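Phospholipase C-beta (PLC-beta) (PDB 3QR0) is a cuttlefish member of the phospholipase C-beta family, a multidomain protein combining PH, EF-hand-like, TIM-barrel and C2 modules, with a calcium ion bound in the model. Local coordinates at residues 11-23 / 136-149. Sequence-based numbering, arbitrary orientation. Where two conformers were deposited one is given.
Sequences IELKWPKVPEQLI and EVFSYAYNLLSLNK
Trp-15 spreads one face of its indole over Leu-145, whose CB sits 3.7 Å from the centroid of the six-membered ring, 9° off the normal, in a CH-pi contact. CD1 of the same leucine lies beneath the pyrrole side, and Lys-149 CB meets the indole edge at CH2. Tyr-140 has Val-18 CG2 over one face, 3.9 Å from CZ, and the backbone O of Glu-136 over the centre of the opposite face, while Lys-17 O, Pro-19 CD and Leu-22 CD1 border the phenol edge. Its hydroxyl also makes a weak hydrogen bond to Glu-136 OE1. The extended N-terminal segment of the PH domain runs along that domain's C-terminal helix 127-141 and the short helix 144-147. Between the two rings CG and CD of Pro-16 pack on the amide of Asn-143, while its CB meets Tyr-140 CD1. Asn-143 ND2 donates to Lys-14 O in a 2.8 Å bond lying in the carbonyl plane, a reach given by a chi1 of -170°, and OD1 caps helix 144-147 by accepting from Ser-146 N. A water donates to Lys-14 O and accepts from Leu-145 N. Leu-22 CD1 reaches Glu-136 CB at 3.6 Å; at the other end, Leu-319 packs against Leu-13 and Leu-144.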
loop_
_atom_site.group_PDB
_atom_site.type_symbol
_atom_site.label_atom_id
_atom_site.label_comp_id
_atom_site.label_asym_id
_atom_site.label_seq_id
_atom_site.Cartn_x
_atom_site.Cartn_y
_atom_site.Cartn_z
ATOM N N ILE A 11 20.457 -4.555 -3.800
ATOM C CA ILE A 11 19.178 -3.800 -3.655
ATOM C C ILE A 11 19.312 -2.390 -4.249
ATOM O O ILE A 11 20.222 -1.641 -3.890
ATOM C CB ILE A 11 18.756 -3.693 -2.169
ATOM C CG1 ILE A 11 18.613 -5.084 -1.542
ATOM C CG2 ILE A 11 17.454 -2.929 -2.036
ATOM C CD1 ILE A 11 17.527 -5.944 -2.183
ATOM N N GLU A 12 18.396 -2.041 -5.152
ATOM C CA GLU A 12 18.450 -0.760 -5.868
ATOM C C GLU A 12 17.824 0.405 -5.091
ATOM O O GLU A 12 18.012 1.562 -5.465
ATOM C CB GLU A 12 17.756 -0.888 -7.228
ATOM C CG GLU A 12 18.396 -1.904 -8.168
ATOM C CD GLU A 12 17.682 -2.003 -9.512
ATOM O OE1 GLU A 12 16.514 -1.560 -9.609
ATOM O OE2 GLU A 12 18.292 -2.522 -10.472
ATOM N N LEU A 13 17.089 0.103 -4.020
ATOM C CA LEU A 13 16.415 1.137 -3.223
ATOM C C LEU A 13 17.404 2.065 -2.518
ATOM O O LEU A 13 18.386 1.606 -1.931
ATOM C CB LEU A 13 15.507 0.496 -2.168
ATOM C CG LEU A 13 14.300 -0.297 -2.664
ATOM C CD1 LEU A 13 13.584 -0.923 -1.477
ATOM C CD2 LEU A 13 13.344 0.583 -3.470
ATOM N N LYS A 14 17.125 3.367 -2.565
ATOM C CA LYS A 14 17.977 4.376 -1.941
ATOM C C LYS A 14 17.151 5.328 -1.081
ATOM O O LYS A 14 15.992 5.595 -1.385
ATOM C CB LYS A 14 18.722 5.159 -3.027
ATOM C CG LYS A 14 19.725 4.306 -3.807
ATOM C CD LYS A 14 20.001 4.852 -5.200
ATOM C CE LYS A 14 20.784 3.844 -6.031
ATOM N NZ LYS A 14 21.058 4.342 -7.411
ATOM N N TRP A 15 17.749 5.835 -0.006
ATOM C CA TRP A 15 17.101 6.852 0.821
ATOM C C TRP A 15 17.015 8.160 0.029
ATOM O O TRP A 15 17.801 8.363 -0.895
ATOM C CB TRP A 15 17.892 7.075 2.110
ATOM C CG TRP A 15 17.877 5.895 3.020
ATOM C CD1 TRP A 15 18.837 4.928 3.134
ATOM C CD2 TRP A 15 16.843 5.548 3.944
ATOM N NE1 TRP A 15 18.464 4.005 4.083
ATOM C CE2 TRP A 15 17.245 4.363 4.596
ATOM C CE3 TRP A 15 15.618 6.133 4.293
ATOM C CZ2 TRP A 15 16.460 3.744 5.572
ATOM C CZ3 TRP A 15 14.840 5.520 5.266
ATOM C CH2 TRP A 15 15.265 4.335 5.892
ATOM N N PRO A 16 16.054 9.039 0.367
ATOM C CA PRO A 16 15.971 10.339 -0.304
ATOM C C PRO A 16 17.292 11.107 -0.265
ATOM O O PRO A 16 17.973 11.117 0.762
ATOM C CB PRO A 16 14.905 11.080 0.500
ATOM C CG PRO A 16 14.058 10.024 1.052
ATOM C CD PRO A 16 14.972 8.880 1.355
ATOM N N LYS A 17 17.642 11.712 -1.393
ATOM C CA LYS A 17 18.833 12.541 -1.513
ATOM C C LYS A 17 18.374 13.912 -1.986
ATOM O O LYS A 17 17.981 14.066 -3.137
ATOM C CB LYS A 17 19.811 11.917 -2.511
ATOM C CG LYS A 17 21.111 12.680 -2.654
ATOM C CD LYS A 17 22.188 11.830 -3.299
ATOM C CE LYS A 17 23.487 12.601 -3.417
ATOM N NZ LYS A 17 24.643 11.709 -3.707
ATOM N N VAL A 18 18.389 14.892 -1.085
ATOM C CA VAL A 18 17.775 16.190 -1.357
ATOM C C VAL A 18 18.832 17.180 -1.824
ATOM O O VAL A 18 19.754 17.478 -1.078
ATOM C CB VAL A 18 17.064 16.756 -0.109
ATOM C CG1 VAL A 18 16.351 18.068 -0.437
ATOM C CG2 VAL A 18 16.073 15.747 0.442
ATOM N N PRO A 19 18.705 17.691 -3.065
ATOM C CA PRO A 19 19.687 18.659 -3.559
ATOM C C PRO A 19 19.782 19.894 -2.673
ATOM O O PRO A 19 18.775 20.322 -2.106
ATOM C CB PRO A 19 19.134 19.057 -4.935
ATOM C CG PRO A 19 18.245 17.949 -5.331
ATOM C CD PRO A 19 17.669 17.404 -4.072
ATOM N N GLU A 20 20.982 20.466 -2.569
ATOM C CA GLU A 20 21.177 21.701 -1.806
ATOM C C GLU A 20 20.199 22.808 -2.230
ATOM O O GLU A 20 19.769 23.605 -1.397
ATOM C CB GLU A 20 22.626 22.196 -1.924
ATOM C CG GLU A 20 23.576 21.571 -0.910
ATOM C CD GLU A 20 23.369 22.114 0.497
ATOM O OE1 GLU A 20 23.563 23.336 0.702
ATOM O OE2 GLU A 20 23.016 21.322 1.397
ATOM N N GLN A 21 19.851 22.840 -3.516
ATOM C CA GLN A 21 18.887 23.804 -4.054
ATOM C C GLN A 21 17.539 23.748 -3.331
ATOM O O GLN A 21 16.965 24.790 -3.025
ATOM C CB GLN A 21 18.672 23.564 -5.552
ATOM C CG GLN A 21 17.741 24.572 -6.233
ATOM C CD GLN A 21 17.449 24.218 -7.683
ATOM O OE1 GLN A 21 18.222 23.512 -8.329
ATOM N NE2 GLN A 21 16.323 24.709 -8.201
ATOM N N LEU A 22 17.040 22.539 -3.067
ATOM C CA LEU A 22 15.751 22.372 -2.387
ATOM C C LEU A 22 15.856 22.597 -0.882
ATOM O O LEU A 22 14.879 23.002 -0.249
ATOM C CB LEU A 22 15.135 20.989 -2.649
ATOM C CG LEU A 22 14.916 20.509 -4.094
ATOM C CD1 LEU A 22 13.600 19.751 -4.196
ATOM C CD2 LEU A 22 14.968 21.640 -5.118
ATOM N N ILE A 23 17.030 22.324 -0.317
ATOM C CA ILE A 23 17.297 22.573 1.100
ATOM C C ILE A 23 17.332 24.076 1.385
ATOM O O ILE A 23 16.748 24.546 2.364
ATOM C CB ILE A 23 18.627 21.909 1.540
ATOM C CG1 ILE A 23 18.477 20.385 1.521
ATOM C CG2 ILE A 23 19.045 22.374 2.935
ATOM C CD1 ILE A 23 19.747 19.640 1.849
ATOM N N GLU A 136 11.708 15.826 -7.931
ATOM C CA GLU A 136 12.337 15.535 -6.644
ATOM C C GLU A 136 11.308 15.184 -5.579
ATOM O O GLU A 136 11.431 14.156 -4.913
ATOM C CB GLU A 136 13.201 16.714 -6.180
ATOM C CG GLU A 136 14.500 16.881 -6.967
ATOM C CD GLU A 136 15.435 15.686 -6.858
ATOM O OE1 GLU A 136 15.531 15.088 -5.764
ATOM O OE2 GLU A 136 16.084 15.350 -7.876
ATOM N N VAL A 137 10.293 16.032 -5.429
ATOM C CA VAL A 137 9.277 15.829 -4.397
ATOM C C VAL A 137 8.490 14.533 -4.618
ATOM O O VAL A 137 8.191 13.824 -3.659
ATOM C CB VAL A 137 8.319 17.030 -4.301
ATOM C CG1 VAL A 137 7.161 16.725 -3.356
ATOM C CG2 VAL A 137 9.076 18.259 -3.833
ATOM N N PHE A 138 8.170 14.219 -5.873
ATOM C CA PHE A 138 7.485 12.968 -6.170
ATOM C C PHE A 138 8.328 11.776 -5.697
ATOM O O PHE A 138 7.812 10.876 -5.036
ATOM C CB PHE A 138 7.167 12.828 -7.661
ATOM C CG PHE A 138 6.267 11.665 -7.971
ATOM C CD1 PHE A 138 4.886 11.815 -7.941
ATOM C CD2 PHE A 138 6.797 10.415 -8.265
ATOM C CE1 PHE A 138 4.036 10.735 -8.206
ATOM C CE2 PHE A 138 5.959 9.327 -8.532
ATOM C CZ PHE A 138 4.572 9.494 -8.507
ATOM N N SER A 139 9.620 11.784 -6.023
ATOM C CA SER A 139 10.505 10.693 -5.619
ATOM C C SER A 139 10.563 10.538 -4.092
ATOM O O SER A 139 10.638 9.418 -3.605
ATOM C CB SER A 139 11.915 10.840 -6.224
ATOM O OG SER A 139 12.656 11.870 -5.593
ATOM N N TYR A 140 10.492 11.641 -3.342
ATOM C CA TYR A 140 10.522 11.563 -1.872
ATOM C C TYR A 140 9.222 11.011 -1.305
ATOM O O TYR A 140 9.245 10.289 -0.312
ATOM C CB TYR A 140 10.788 12.922 -1.199
ATOM C CG TYR A 140 11.923 13.734 -1.766
ATOM C CD1 TYR A 140 13.084 13.132 -2.254
ATOM C CD2 TYR A 140 11.852 15.115 -1.780
ATOM C CE1 TYR A 140 14.125 13.909 -2.780
ATOM C CE2 TYR A 140 12.873 15.888 -2.290
ATOM C CZ TYR A 140 14.004 15.289 -2.787
ATOM O OH TYR A 140 15.002 16.092 -3.295
ATOM N N ALA A 141 8.098 11.374 -1.925
ATOM C CA ALA A 141 6.782 10.920 -1.489
ATOM C C ALA A 141 6.578 9.438 -1.746
ATOM O O ALA A 141 5.816 8.794 -1.025
ATOM C CB ALA A 141 5.670 11.723 -2.180
ATOM N N TYR A 142 7.232 8.907 -2.784
ATOM C CA TYR A 142 7.113 7.486 -3.130
ATOM C C TYR A 142 8.376 6.689 -2.826
ATOM O O TYR A 142 8.577 5.605 -3.361
ATOM C CB TYR A 142 6.678 7.337 -4.595
ATOM C CG TYR A 142 5.226 7.712 -4.737
ATOM C CD1 TYR A 142 4.234 6.746 -4.666
ATOM C CD2 TYR A 142 4.843 9.038 -4.847
ATOM C CE1 TYR A 142 2.888 7.090 -4.752
ATOM C CE2 TYR A 142 3.499 9.396 -4.925
ATOM C CZ TYR A 142 2.529 8.417 -4.881
ATOM O OH TYR A 142 1.202 8.766 -4.959
ATOM N N ASN A 143 9.215 7.213 -1.938
ATOM C CA ASN A 143 10.422 6.502 -1.546
ATOM C C ASN A 143 10.090 5.358 -0.575
ATOM O O ASN A 143 9.656 5.589 0.556
ATOM C CB ASN A 143 11.434 7.457 -0.930
ATOM C CG ASN A 143 12.780 6.815 -0.735
ATOM O OD1 ASN A 143 12.947 5.954 0.127
ATOM N ND2 ASN A 143 13.755 7.230 -1.535
ATOM N N LEU A 144 10.309 4.128 -1.025
ATOM C CA LEU A 144 9.927 2.946 -0.252
ATOM C C LEU A 144 10.701 2.793 1.057
ATOM O O LEU A 144 10.140 2.349 2.058
ATOM C CB LEU A 144 10.059 1.675 -1.104
ATOM C CG LEU A 144 9.031 1.585 -2.234
ATOM C CD1 LEU A 144 9.309 0.373 -3.126
ATOM C CD2 LEU A 144 7.607 1.541 -1.670
ATOM N N LEU A 145 11.977 3.162 1.065
ATOM C CA LEU A 145 12.735 3.135 2.313
ATOM C C LEU A 145 12.149 4.099 3.342
ATOM O O LEU A 145 11.991 3.729 4.500
ATOM C CB LEU A 145 14.212 3.439 2.077
ATOM C CG LEU A 145 14.985 2.319 1.397
ATOM C CD1 LEU A 145 16.415 2.753 1.123
ATOM C CD2 LEU A 145 14.946 1.052 2.260
ATOM N N SER A 146 11.830 5.319 2.913
ATOM C CA SER A 146 11.229 6.322 3.796
ATOM C C SER A 146 9.878 5.850 4.327
ATOM O O SER A 146 9.588 5.976 5.518
ATOM C CB SER A 146 11.058 7.653 3.056
ATOM O OG SER A 146 10.453 8.624 3.890
ATOM N N LEU A 147 9.065 5.292 3.436
ATOM C CA LEU A 147 7.755 4.759 3.791
ATOM C C LEU A 147 7.803 3.542 4.731
ATOM O O LEU A 147 6.813 3.250 5.401
ATOM C CB LEU A 147 6.987 4.384 2.520
ATOM C CG LEU A 147 6.562 5.567 1.648
ATOM C CD1 LEU A 147 5.964 5.055 0.334
ATOM C CD2 LEU A 147 5.580 6.471 2.394
ATOM N N ASN A 148 8.941 2.852 4.777
ATOM C CA ASN A 148 9.103 1.650 5.601
ATOM C C ASN A 148 10.053 1.785 6.788
ATOM O O ASN A 148 10.436 0.776 7.388
ATOM C CB ASN A 148 9.574 0.497 4.717
ATOM C CG ASN A 148 8.457 -0.084 3.903
ATOM O OD1 ASN A 148 7.841 -1.053 4.316
ATOM N ND2 ASN A 148 8.161 0.522 2.759
ATOM N N LYS A 149 10.417 3.010 7.157
ATOM C CA LYS A 149 11.410 3.184 8.208
ATOM C C LYS A 149 10.889 2.735 9.576
ATOM O O LYS A 149 9.683 2.767 9.849
ATOM C CB LYS A 149 11.951 4.620 8.252
ATOM C CG LYS A 149 10.962 5.690 8.623
ATOM C CD LYS A 149 11.544 7.068 8.306
ATOM C CE LYS A 149 10.497 8.151 8.334
ATOM N NZ LYS A 149 9.382 7.884 7.381
HETATM O O HOH W 1 13.659 3.777 -1.603
#